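Phenylalanine/tyrosine ammonia-lyase (Rhodosporidium toruloides, PDB 1Y2M) catalyses the non-oxidative deamination of L-phenylalanine and L-tyrosine to trans-cinnamic and p-coumaric acid, releasing ammonium at the entry to phenylpropanoid metabolism. Local coordinates at residues E163-A168 and S219-A224; I171-L176 and E189-F194; Q294-M299 and Y529-A534; V301-G306 and T441-A446. All blocks are in the same frame, centred on the assembly; numbering follows the deposited sequence.

Contact 1: residues E163-A168 and S219-A224; sequences EVVRGA and SYIAAA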
loop_
_atom_site.group_PDB
_atom_site.type_symbol
_atom_site.label_atom_id
_atom_site.label_comp_id
_atom_site.label_asym_id
_atom_site.label_seq_id
_atom_site.Cartn_x
_atom_site.Cartn_y
_atom_site.Cartn_z
ATOM N N GLU B 163 7.735 -25.956 -12.038
ATOM C CA GLU B 163 8.144 -25.225 -13.248
ATOM C C GLU B 163 9.165 -24.126 -12.920
ATOM O O GLU B 163 10.065 -23.825 -13.716
ATOM C CB GLU B 163 6.942 -24.621 -14.021
ATOM C CG GLU B 163 6.116 -23.623 -13.269
ATOM C CD GLU B 163 4.994 -22.954 -14.082
ATOM O OE1 GLU B 163 4.432 -23.629 -14.942
ATOM O OE2 GLU B 163 4.685 -21.742 -13.904
ATOM N N VAL B 164 9.019 -23.498 -11.754
ATOM C CA VAL B 164 9.912 -22.433 -11.396
ATOM C C VAL B 164 11.290 -23.006 -11.172
ATOM O O VAL B 164 12.302 -22.463 -11.620
ATOM C CB VAL B 164 9.395 -21.713 -10.144
ATOM C CG1 VAL B 164 10.466 -20.803 -9.544
ATOM C CG2 VAL B 164 8.149 -20.888 -10.540
ATOM N N VAL B 165 11.319 -24.126 -10.471
ATOM C CA VAL B 165 12.586 -24.840 -10.223
ATOM C C VAL B 165 13.288 -25.266 -11.506
ATOM O O VAL B 165 14.496 -25.047 -11.669
ATOM C CB VAL B 165 12.437 -26.022 -9.245
ATOM C CG1 VAL B 165 13.800 -26.712 -9.043
ATOM C CG2 VAL B 165 11.845 -25.531 -7.925
ATOM N N ARG B 166 12.523 -25.816 -12.453
ATOM C CA ARG B 166 13.100 -26.185 -13.746
ATOM C C ARG B 166 13.649 -24.964 -14.487
ATOM O O ARG B 166 14.756 -25.009 -15.029
ATOM C CB ARG B 166 12.041 -26.839 -14.635
ATOM C CG ARG B 166 11.770 -28.326 -14.208
ATOM C CD ARG B 166 10.856 -29.028 -15.156
ATOM N NE ARG B 166 11.297 -28.972 -16.554
ATOM C CZ ARG B 166 12.111 -29.860 -17.126
ATOM N NH1 ARG B 166 12.633 -30.866 -16.428
ATOM N NH2 ARG B 166 12.466 -29.740 -18.401
ATOM N N GLY B 167 12.877 -23.870 -14.517
ATOM C CA GLY B 167 13.350 -22.658 -15.168
ATOM C C GLY B 167 14.630 -22.142 -14.502
ATOM O O GLY B 167 15.542 -21.678 -15.172
ATOM N N ALA B 168 14.714 -22.308 -13.171
ATOM C CA ALA B 168 15.867 -21.845 -12.413
ATOM C C ALA B 168 17.097 -22.643 -12.742
ATOM O O ALA B 168 18.183 -22.107 -12.916
ATOM C CB ALA B 168 15.591 -21.945 -10.929
ATOM N N SER B 219 20.571 -23.043 -2.947
ATOM C CA SER B 219 21.256 -24.046 -2.104
ATOM C C SER B 219 20.546 -25.381 -2.105
ATOM O O SER B 219 21.193 -26.398 -2.066
ATOM C CB SER B 219 21.450 -23.542 -0.671
ATOM O OG SER B 219 22.375 -22.435 -0.712
ATOM N N TYR B 220 19.217 -25.369 -2.136
ATOM C CA TYR B 220 18.477 -26.626 -2.241
ATOM C C TYR B 220 18.783 -27.324 -3.559
ATOM O O TYR B 220 18.941 -28.549 -3.582
ATOM C CB TYR B 220 16.973 -26.458 -2.022
ATOM C CG TYR B 220 16.609 -26.291 -0.568
ATOM C CD1 TYR B 220 16.157 -27.355 0.163
ATOM C CD2 TYR B 220 16.736 -25.073 0.069
ATOM C CE1 TYR B 220 15.893 -27.225 1.495
ATOM C CE2 TYR B 220 16.434 -24.923 1.419
ATOM C CZ TYR B 220 16.010 -26.007 2.115
ATOM O OH TYR B 220 15.747 -25.874 3.473
ATOM N N ILE B 221 18.892 -26.557 -4.648
ATOM C CA ILE B 221 19.261 -27.167 -5.925
ATOM C C ILE B 221 20.663 -27.777 -5.878
ATOM O O ILE B 221 20.866 -28.937 -6.273
ATOM C CB ILE B 221 19.112 -26.148 -7.054
ATOM C CG1 ILE B 221 17.640 -25.890 -7.277
ATOM C CG2 ILE B 221 19.766 -26.599 -8.328
ATOM C CD1 ILE B 221 17.305 -24.599 -8.065
ATOM N N ALA B 222 21.610 -27.054 -5.318
ATOM C CA ALA B 222 22.961 -27.535 -5.192
ATOM C C ALA B 222 23.075 -28.766 -4.299
ATOM O O ALA B 222 23.798 -29.711 -4.586
ATOM C CB ALA B 222 23.835 -26.433 -4.639
ATOM N N ALA B 223 22.334 -28.756 -3.196
ATOM C CA ALA B 223 22.299 -29.909 -2.301
ATOM C C ALA B 223 21.753 -31.184 -2.990
ATOM O O ALA B 223 22.213 -32.278 -2.732
ATOM C CB ALA B 223 21.491 -29.574 -1.069
ATOM N N ALA B 224 20.745 -31.000 -3.844
ATOM C CA ALA B 224 20.152 -32.090 -4.561
ATOM C C ALA B 224 21.167 -32.729 -5.528
ATOM O O ALA B 224 21.362 -33.958 -5.460
ATOM C CB ALA B 224 18.900 -31.672 -5.263
#

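Contact 2: residues I171-L176 and E189-F194; sequences IRVNSL and EALTNF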
loop_
_atom_site.group_PDB
_atom_site.type_symbol
_atom_site.label_atom_id
_atom_site.label_comp_id
_atom_site.label_asym_id
_atom_site.label_seq_id
_atom_site.Cartn_x
_atom_site.Cartn_y
_atom_site.Cartn_z
ATOM N N ILE B 171 18.338 -21.510 -16.303
ATOM C CA ILE B 171 19.014 -20.189 -16.284
ATOM C C ILE B 171 20.334 -20.337 -15.545
ATOM O O ILE B 171 21.343 -19.783 -15.947
ATOM C CB ILE B 171 18.120 -19.106 -15.635
ATOM C CG1 ILE B 171 16.892 -18.862 -16.506
ATOM C CG2 ILE B 171 18.877 -17.865 -15.259
ATOM C CD1 ILE B 171 15.793 -18.045 -15.797
ATOM N N ARG B 172 20.328 -21.104 -14.457
ATOM C CA ARG B 172 21.562 -21.290 -13.686
ATOM C C ARG B 172 22.651 -21.878 -14.578
ATOM O O ARG B 172 23.782 -21.382 -14.579
ATOM C CB ARG B 172 21.341 -22.211 -12.481
ATOM C CG ARG B 172 22.614 -22.565 -11.744
ATOM C CD ARG B 172 23.588 -21.361 -11.810
ATOM N NE ARG B 172 23.563 -20.680 -10.600
ATOM C CZ ARG B 172 23.997 -19.454 -10.333
ATOM N NH1 ARG B 172 24.547 -18.590 -11.200
ATOM N NH2 ARG B 172 23.855 -19.102 -9.102
ATOM N N VAL B 173 22.330 -22.905 -15.361
ATOM C CA VAL B 173 23.307 -23.491 -16.264
ATOM C C VAL B 173 23.809 -22.456 -17.273
ATOM O O VAL B 173 25.015 -22.316 -17.501
ATOM C CB VAL B 173 22.773 -24.745 -16.999
ATOM C CG1 VAL B 173 23.721 -25.208 -18.071
ATOM C CG2 VAL B 173 22.506 -25.874 -15.982
ATOM N N ASN B 174 22.873 -21.771 -17.913
ATOM C CA ASN B 174 23.255 -20.803 -18.921
ATOM C C ASN B 174 24.212 -19.793 -18.335
ATOM O O ASN B 174 25.215 -19.480 -18.964
ATOM C CB ASN B 174 22.030 -20.105 -19.472
ATOM C CG ASN B 174 22.337 -19.255 -20.704
ATOM O OD1 ASN B 174 22.640 -19.786 -21.762
ATOM N ND2 ASN B 174 22.227 -17.928 -20.561
ATOM N N SER B 175 23.907 -19.301 -17.138
ATOM C CA SER B 175 24.711 -18.227 -16.507
ATOM C C SER B 175 26.128 -18.677 -16.133
ATOM O O SER B 175 27.061 -17.849 -16.003
ATOM C CB SER B 175 24.020 -17.640 -15.276
ATOM O OG SER B 175 23.950 -18.581 -14.223
ATOM N N LEU B 176 26.308 -19.981 -15.976
ATOM C CA LEU B 176 27.640 -20.560 -15.698
ATOM C C LEU B 176 28.433 -21.000 -16.936
ATOM O O LEU B 176 29.637 -21.268 -16.823
ATOM C CB LEU B 176 27.501 -21.729 -14.719
ATOM C CG LEU B 176 26.926 -21.359 -13.333
ATOM C CD1 LEU B 176 26.644 -22.602 -12.538
ATOM C CD2 LEU B 176 27.827 -20.425 -12.526
ATOM N N GLU B 189 26.373 -30.248 -16.217
ATOM C CA GLU B 189 25.750 -31.472 -16.688
ATOM C C GLU B 189 24.886 -32.173 -15.641
ATOM O O GLU B 189 23.911 -32.824 -15.981
ATOM C CB GLU B 189 26.815 -32.447 -17.246
ATOM C CG GLU B 189 27.446 -31.913 -18.506
ATOM C CD GLU B 189 28.554 -32.844 -19.036
ATOM O OE1 GLU B 189 29.138 -33.641 -18.248
ATOM O OE2 GLU B 189 28.885 -32.736 -20.236
ATOM N N ALA B 190 25.222 -32.031 -14.370
ATOM C CA ALA B 190 24.380 -32.620 -13.300
ATOM C C ALA B 190 23.005 -31.968 -13.310
ATOM O O ALA B 190 21.977 -32.625 -13.194
ATOM C CB ALA B 190 25.017 -32.431 -11.978
ATOM N N LEU B 191 22.996 -30.664 -13.509
ATOM C CA LEU B 191 21.749 -29.902 -13.642
ATOM C C LEU B 191 20.970 -30.246 -14.903
ATOM O O LEU B 191 19.731 -30.441 -14.876
ATOM C CB LEU B 191 22.033 -28.385 -13.579
ATOM C CG LEU B 191 22.562 -27.924 -12.220
ATOM C CD1 LEU B 191 23.168 -26.515 -12.354
ATOM C CD2 LEU B 191 21.441 -27.975 -11.185
ATOM N N THR B 192 21.680 -30.306 -16.030
ATOM C CA THR B 192 20.960 -30.639 -17.263
ATOM C C THR B 192 20.438 -32.095 -17.231
ATOM O O THR B 192 19.352 -32.370 -17.734
ATOM C CB THR B 192 21.781 -30.296 -18.557
ATOM O OG1 THR B 192 22.968 -31.105 -18.596
ATOM C CG2 THR B 192 22.154 -28.814 -18.593
ATOM N N ASN B 193 21.156 -32.976 -16.558
ATOM C CA ASN B 193 20.645 -34.354 -16.372
ATOM C C ASN B 193 19.412 -34.378 -15.473
ATOM O O ASN B 193 18.449 -35.092 -15.784
ATOM C CB ASN B 193 21.713 -35.275 -15.842
ATOM C CG ASN B 193 22.695 -35.722 -16.887
ATOM O OD1 ASN B 193 22.380 -35.774 -18.086
ATOM N ND2 ASN B 193 23.882 -36.062 -16.450
ATOM N N PHE B 194 19.370 -33.563 -14.421
ATOM C CA PHE B 194 18.134 -33.419 -13.652
ATOM C C PHE B 194 17.003 -32.948 -14.533
ATOM O O PHE B 194 15.891 -33.500 -14.510
ATOM C CB PHE B 194 18.293 -32.471 -12.473
ATOM C CG PHE B 194 18.789 -33.133 -11.218
ATOM C CD1 PHE B 194 19.658 -34.201 -11.253
ATOM C CD2 PHE B 194 18.386 -32.652 -10.001
ATOM C CE1 PHE B 194 20.089 -34.772 -10.055
ATOM C CE2 PHE B 194 18.809 -33.200 -8.836
ATOM C CZ PHE B 194 19.650 -34.260 -8.856
#

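Contact 3: residues Q294-M299 and Y529-A534; sequences QSLTAM and YCVLQA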
loop_
_atom_site.group_PDB
_atom_site.type_symbol
_atom_site.label_atom_id
_atom_site.label_comp_id
_atom_site.label_asym_id
_atom_site.label_seq_id
_atom_site.Cartn_x
_atom_site.Cartn_y
_atom_site.Cartn_z
ATOM N N GLN B 294 -7.264 -7.002 -24.814
ATOM C CA GLN B 294 -7.524 -6.291 -26.074
ATOM C C GLN B 294 -8.633 -6.989 -26.876
ATOM O O GLN B 294 -9.542 -6.363 -27.434
ATOM C CB GLN B 294 -6.254 -6.209 -26.887
ATOM C CG GLN B 294 -5.316 -5.225 -26.227
ATOM C CD GLN B 294 -3.973 -5.094 -26.917
ATOM O OE1 GLN B 294 -3.932 -4.878 -28.123
ATOM N NE2 GLN B 294 -2.899 -5.204 -26.173
ATOM N N SER B 295 -8.539 -8.303 -26.927
ATOM C CA SER B 295 -9.554 -9.110 -27.582
ATOM C C SER B 295 -10.941 -8.934 -26.954
ATOM O O SER B 295 -11.954 -8.780 -27.636
ATOM C CB SER B 295 -9.133 -10.592 -27.628
ATOM O OG SER B 295 -7.937 -10.757 -28.410
ATOM N N LEU B 296 -10.986 -8.927 -25.626
ATOM C CA LEU B 296 -12.213 -8.720 -24.894
ATOM C C LEU B 296 -12.754 -7.317 -25.086
ATOM O O LEU B 296 -13.960 -7.142 -25.194
ATOM C CB LEU B 296 -11.962 -8.977 -23.412
ATOM C CG LEU B 296 -11.844 -10.445 -23.055
ATOM C CD1 LEU B 296 -11.361 -10.595 -21.657
ATOM C CD2 LEU B 296 -13.193 -11.097 -23.181
ATOM N N THR B 297 -11.883 -6.327 -25.185
ATOM C CA THR B 297 -12.281 -4.976 -25.545
ATOM C C THR B 297 -13.055 -4.964 -26.886
ATOM O O THR B 297 -14.149 -4.399 -26.983
ATOM C CB THR B 297 -11.064 -4.006 -25.601
ATOM O OG1 THR B 297 -10.468 -3.910 -24.308
ATOM C CG2 THR B 297 -11.536 -2.614 -26.006
ATOM N N ALA B 298 -12.473 -5.605 -27.891
ATOM C CA ALA B 298 -13.081 -5.677 -29.235
ATOM C C ALA B 298 -14.455 -6.377 -29.121
ATOM O O ALA B 298 -15.492 -5.874 -29.631
ATOM C CB ALA B 298 -12.187 -6.402 -30.190
HETATM N N MSE B 299 -14.502 -7.512 -28.436
HETATM C CA MSE B 299 -15.775 -8.274 -28.376
HETATM C C MSE B 299 -16.853 -7.541 -27.614
HETATM O O MSE B 299 -18.059 -7.657 -27.874
HETATM C CB MSE B 299 -15.507 -9.665 -27.845
HETATM C CG MSE B 299 -14.634 -10.377 -28.770
HETATM SE SE MSE B 299 -14.341 -12.246 -28.236
HETATM C CE MSE B 299 -15.854 -12.987 -29.071
ATOM N N TYR B 529 -16.724 -15.299 -20.673
ATOM C CA TYR B 529 -18.002 -16.019 -20.519
ATOM C C TYR B 529 -19.161 -15.074 -20.824
ATOM O O TYR B 529 -20.068 -15.405 -21.602
ATOM C CB TYR B 529 -18.121 -16.607 -19.119
ATOM C CG TYR B 529 -19.469 -17.237 -18.881
ATOM C CD1 TYR B 529 -19.695 -18.589 -19.142
ATOM C CD2 TYR B 529 -20.509 -16.482 -18.410
ATOM C CE1 TYR B 529 -20.934 -19.140 -18.949
ATOM C CE2 TYR B 529 -21.775 -17.044 -18.237
ATOM C CZ TYR B 529 -21.980 -18.354 -18.499
ATOM O OH TYR B 529 -23.253 -18.891 -18.297
ATOM N N CYS B 530 -19.131 -13.901 -20.189
ATOM C CA CYS B 530 -20.264 -12.948 -20.300
ATOM C C CYS B 530 -20.416 -12.342 -21.698
ATOM O O CYS B 530 -21.536 -12.260 -22.241
ATOM C CB CYS B 530 -20.197 -11.875 -19.279
ATOM S SG CYS B 530 -20.329 -12.399 -17.569
ATOM N N VAL B 531 -19.295 -11.915 -22.282
ATOM C CA VAL B 531 -19.368 -11.249 -23.585
ATOM C C VAL B 531 -19.940 -12.187 -24.627
ATOM O O VAL B 531 -20.619 -11.776 -25.551
ATOM C CB VAL B 531 -17.997 -10.596 -23.999
ATOM C CG1 VAL B 531 -17.040 -11.661 -24.564
ATOM C CG2 VAL B 531 -18.206 -9.467 -25.010
ATOM N N LEU B 532 -19.641 -13.482 -24.527
ATOM C CA LEU B 532 -20.157 -14.428 -25.525
ATOM C C LEU B 532 -21.679 -14.577 -25.381
ATOM O O LEU B 532 -22.384 -14.628 -26.388
ATOM C CB LEU B 532 -19.493 -15.799 -25.367
ATOM C CG LEU B 532 -17.996 -15.755 -25.574
ATOM C CD1 LEU B 532 -17.399 -17.068 -25.173
ATOM C CD2 LEU B 532 -17.595 -15.346 -27.022
ATOM N N GLN B 533 -22.156 -14.620 -24.135
ATOM C CA GLN B 533 -23.613 -14.596 -23.908
ATOM C C GLN B 533 -24.221 -13.353 -24.483
ATOM O O GLN B 533 -25.246 -13.429 -25.192
ATOM C CB GLN B 533 -23.960 -14.681 -22.443
ATOM C CG GLN B 533 -25.481 -14.666 -22.194
ATOM C CD GLN B 533 -26.179 -16.024 -22.270
ATOM O OE1 GLN B 533 -25.623 -17.049 -22.697
ATOM N NE2 GLN B 533 -27.465 -16.016 -21.876
ATOM N N ALA B 534 -23.604 -12.201 -24.215
ATOM C CA ALA B 534 -24.127 -10.931 -24.736
ATOM C C ALA B 534 -24.161 -10.936 -26.264
ATOM O O ALA B 534 -25.122 -10.490 -26.891
ATOM C CB ALA B 534 -23.270 -9.781 -24.231
#

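Contact 4: residues V301-G306 and T441-A446; sequences VEAMVG and TEMLNA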
loop_
_atom_site.group_PDB
_atom_site.type_symbol
_atom_site.label_atom_id
_atom_site.label_comp_id
_atom_site.label_asym_id
_atom_site.label_seq_id
_atom_site.Cartn_x
_atom_site.Cartn_y
_atom_site.Cartn_z
ATOM N N VAL B 301 -17.039 -4.169 -27.593
ATOM C CA VAL B 301 -17.538 -3.134 -28.498
ATOM C C VAL B 301 -18.631 -3.787 -29.359
ATOM O O VAL B 301 -19.691 -3.194 -29.593
ATOM C CB VAL B 301 -16.407 -2.541 -29.385
ATOM C CG1 VAL B 301 -16.969 -1.645 -30.475
ATOM C CG2 VAL B 301 -15.358 -1.763 -28.545
ATOM N N GLU B 302 -18.388 -5.019 -29.809
ATOM C CA GLU B 302 -19.391 -5.713 -30.631
ATOM C C GLU B 302 -20.697 -5.971 -29.852
ATOM O O GLU B 302 -21.777 -5.612 -30.287
ATOM C CB GLU B 302 -18.816 -7.019 -31.190
ATOM C CG GLU B 302 -17.703 -6.791 -32.186
ATOM C CD GLU B 302 -17.299 -8.104 -32.864
ATOM O OE1 GLU B 302 -16.665 -8.910 -32.165
ATOM O OE2 GLU B 302 -17.639 -8.357 -34.066
ATOM N N ALA B 303 -20.597 -6.521 -28.641
ATOM C CA ALA B 303 -21.791 -6.810 -27.845
ATOM C C ALA B 303 -22.563 -5.523 -27.520
ATOM O O ALA B 303 -23.761 -5.539 -27.432
ATOM C CB ALA B 303 -21.426 -7.493 -26.560
HETATM N N MSE B 304 -21.849 -4.409 -27.368
HETATM C CA MSE B 304 -22.464 -3.118 -26.998
HETATM C C MSE B 304 -22.908 -2.323 -28.212
HETATM O O MSE B 304 -23.380 -1.225 -28.066
HETATM C CB MSE B 304 -21.464 -2.304 -26.199
HETATM C CG MSE B 304 -21.102 -2.913 -24.864
HETATM SE SE MSE B 304 -22.576 -2.469 -23.584
HETATM C CE MSE B 304 -22.265 -0.509 -23.313
ATOM N N VAL B 305 -22.786 -2.910 -29.401
ATOM C CA VAL B 305 -22.990 -2.207 -30.679
ATOM C C VAL B 305 -22.340 -0.815 -30.603
ATOM O O VAL B 305 -22.924 0.223 -30.966
ATOM C CB VAL B 305 -24.465 -2.206 -31.137
ATOM C CG1 VAL B 305 -24.627 -1.553 -32.476
ATOM C CG2 VAL B 305 -24.895 -3.638 -31.345
ATOM N N GLY B 306 -21.102 -0.818 -30.131
ATOM C CA GLY B 306 -20.359 0.398 -29.934
ATOM C C GLY B 306 -19.556 0.819 -31.135
ATOM O O GLY B 306 -19.701 0.259 -32.221
ATOM N N THR B 441 -18.844 -4.607 -16.280
ATOM C CA THR B 441 -19.928 -4.214 -15.376
ATOM C C THR B 441 -20.891 -3.237 -16.072
ATOM O O THR B 441 -22.089 -3.205 -15.787
ATOM C CB THR B 441 -19.379 -3.763 -14.032
ATOM O OG1 THR B 441 -20.446 -3.842 -13.043
ATOM C CG2 THR B 441 -18.796 -2.389 -14.113
ATOM N N GLU B 442 -20.398 -2.480 -17.044
ATOM C CA GLU B 442 -21.249 -1.645 -17.877
ATOM C C GLU B 442 -22.174 -2.518 -18.711
ATOM O O GLU B 442 -23.378 -2.277 -18.800
ATOM C CB GLU B 442 -20.384 -0.751 -18.759
ATOM C CG GLU B 442 -21.167 0.183 -19.680
ATOM C CD GLU B 442 -20.274 1.055 -20.545
ATOM O OE1 GLU B 442 -19.033 1.159 -20.286
ATOM O OE2 GLU B 442 -20.831 1.630 -21.520
HETATM N N MSE B 443 -21.590 -3.535 -19.315
HETATM C CA MSE B 443 -22.328 -4.464 -20.154
HETATM C C MSE B 443 -23.411 -5.222 -19.381
HETATM O O MSE B 443 -24.427 -5.576 -19.970
HETATM C CB MSE B 443 -21.384 -5.484 -20.837
HETATM C CG MSE B 443 -22.035 -6.270 -21.856
HETATM SE SE MSE B 443 -20.732 -7.387 -22.844
HETATM C CE MSE B 443 -20.023 -8.393 -21.289
ATOM N N LEU B 444 -23.162 -5.488 -18.095
ATOM C CA LEU B 444 -24.105 -6.181 -17.215
ATOM C C LEU B 444 -25.104 -5.244 -16.516
ATOM O O LEU B 444 -25.898 -5.687 -15.646
ATOM C CB LEU B 444 -23.328 -6.983 -16.173
ATOM C CG LEU B 444 -22.440 -8.084 -16.781
ATOM C CD1 LEU B 444 -21.792 -8.888 -15.615
ATOM C CD2 LEU B 444 -23.143 -8.942 -17.769
ATOM N N ASN B 445 -25.034 -3.964 -16.847
ATOM C CA ASN B 445 -25.947 -2.945 -16.312
ATOM C C ASN B 445 -27.035 -2.618 -17.305
ATOM O O ASN B 445 -26.779 -2.024 -18.351
ATOM C CB ASN B 445 -25.132 -1.688 -15.952
ATOM C CG ASN B 445 -25.943 -0.661 -15.178
ATOM O OD1 ASN B 445 -27.101 -0.404 -15.507
ATOM N ND2 ASN B 445 -25.356 -0.077 -14.146
ATOM N N ALA B 446 -28.261 -3.013 -16.963
ATOM C CA ALA B 446 -29.417 -2.882 -17.875
ATOM C C ALA B 446 -29.661 -1.441 -18.267
ATOM O O ALA B 446 -30.151 -1.155 -19.345
ATOM C CB ALA B 446 -30.682 -3.443 -17.176
#

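Contact 1: residues E163-A168 and S219-A224
Ile221 carries this contact for its helix, sending CD1 into the notch between Val165 and Ala168, which lie one helical turn apart on segment 163-168. CD1 of Ile221 lies 4.2 Å from CG1 of Val165 and 4.3 Å from CB of Ala168, so a single methyl touches both residues. Its reach follows from an almost extended second torsion (chi2 162°), which carries CD1 away from its own backbone. The CA atoms of Val165 and Ile221 remain 8.3 Å apart, and the segments bury only 91 Å² between them: the backbones stand well back and the side chains bridge the interval. Neighbouring groups add to the packing, with Thr200 and Pro201 against Val165 and Val274 of helix 273-303 against Ala168.

The more open side of segment 163-168 is polar. Glu163 and Arg166 are both partly exposed, and Arg166 has its CB directed away from the partner helix. Their ends are nevertheless held: OE1 of Glu163 forms a salt bridge with Arg77, while the guanidinium of Arg166 donates to the carbonyl oxygens of Leu195 and Ala75.

Chemically the interface between these segments is entirely aliphatic, and its methyl contacts are relaxed rather than tight. That implies cohesion between these segments by burial and dispersion, while the bonds of Glu163 and Arg166 go to partners outside the pair.

Contact 2: residues I171-L176 and E189-F194
Arg172 meets Leu191 through its aliphatic stem, CG lying 4.0 Å from Leu191 CD1, whereas its flat guanidinium turns away from helix 185-197. Even NE of Arg172, nearer to Leu191 than CZ is, stays 6.1 Å from CD1 of Leu191, so the partner segment covers neither face of the group. Contacts at its nitrogens come from elsewhere: NH1 donates to OG of Ser175 over 3.1 Å, the hydroxyl lying 22° out of the guanidinium plane, and NH2 donates to the backbone oxygen of Asn270. Bends at chi2 (33°) and chi3 fold the chain back over its own helix and make the NH1 bond possible. Ser175 OG passes the connection on by donating to Arg172 O at 2.8 Å; Leu176 N reaches that oxygen from the same face of the carbonyl, so two donors grip it.

The apolar core lies at Val173. Its CG2 approaches Leu191 CB to 3.5 Å, the two side chains lying alongside with opposed directions, and also meets Thr192 CG2 at 3.9 Å. Thr192 thus presents its methyl to the interface.

The local axes approach to 9.7 Å with 153° between their directions. This is an antiparallel helical hairpin, its arms joined by a short connection. Because Asn270 is a cinnamate-binding residue by similarity, the Arg172 bond to its backbone is consistent with a second-shell place beside the active site of the PAL/histidase fold.

Contact 3: residues Q294-M299 and Y529-A534
Val531 sits against the last turn of segment 294-299 and supplies both of its methyls to the contact. CG1 meets Leu296 CD2 at 4.1 Å, while CG2 lies 3.9 Å from CB of Met299 and 3.4 Å from that residue's backbone oxygen. The first torsion of Val531 (chi1 80°) sets CG1 between its backbone N and carbonyl carbon and leaves CG2 anti to the N, so both methyls flank Met299 CB, CG1 also reaching Leu296 and CG2 the Met299 carbonyl. Farther along, the selenomethionine side chain of Met299 bends at chi3, and its CE packs 3.6 Å from Leu532 CD2.

The backbones behind these side chains approach most closely at Met299 and Val531, whose CA atoms are 6.7 Å apart; the local axes, 10.3 Å apart at closest, run nearly parallel at 23°. On the face turned from Val531, Thr297 ties helix 273-303 to helix 416-443 through Gln439.

Both segments lie within long helices, 273-303 and 506-560, that pack lengthwise in a helical bundle. Helix 416-443 touches the pair through Asn436 on Leu296 and Met443 on Val531, and helix 662-672 covers Leu532 with Tyr666, Val669 and Arg670.

Contact 4: residues V301-G306 and T441-A446
Met304 curls at chi2 (-80°) and again at chi3 (-72°). The turn at chi2 places SE of this selenomethionine 4.0 Å from the backbone CA of Met443 and 4.2 Å from its CG, and the one at chi3 then directs the terminal methyl to the carboxylate of Glu442, whose own chain is extended beyond CG. CE of Met304 comes within 3.1 Å of Glu442 OE2, shorter than an ordinary methyl-oxygen contact, so its exact value is best treated with caution; the two side chains cross at a slant. In Met443, also a selenomethionine, CG anti to the N and an extended chi2 carry SE to 3.8 Å from CB of Ala303, and the chi3 bend turns only CE. Two selenium atoms therefore share the apolar part of the interface.

OE2 of Glu442 also forms a salt bridge with Arg362, its stronger partner. The Glu442 side chain lies about 9 Å from that of Arg366, a cinnamate-binding residue by similarity, which would put it near, though not next to, the cinnamate site.

Both segments are helix ends. Helix 273-303 closes in a Schellman motif: Val305 takes a positive phi (42°), Gly306 N bonds to Val301 O at 2.8 Å, and Val305 N bonds to Glu302 O at 3.0 Å. Beside it, helix 416-443 also stops, so the contact joins two neighbouring helix termini of the bundle in the PAL/histidase fold.

In the fold
Following the chain from the N terminus, contact 1 closes a loop from helix 162-176 to helix 215-225, and contact 2, the short hairpin back to helix 185-197, is nested inside it. The two touch where Ile221 CG2 packs on Leu191 CD2. Helix 273-303 then runs from this region, where Val274 meets Ala168, to the second cluster. There contact 3 closes a much longer loop to helix 506-560, enclosing contact 4 with helix 416-443; the pair meet at Ala534, Ala303 and Met443. No loops cross. Centres of contacts 2 and 4 are about 51 Å apart, on opposite sides of the chain's centre.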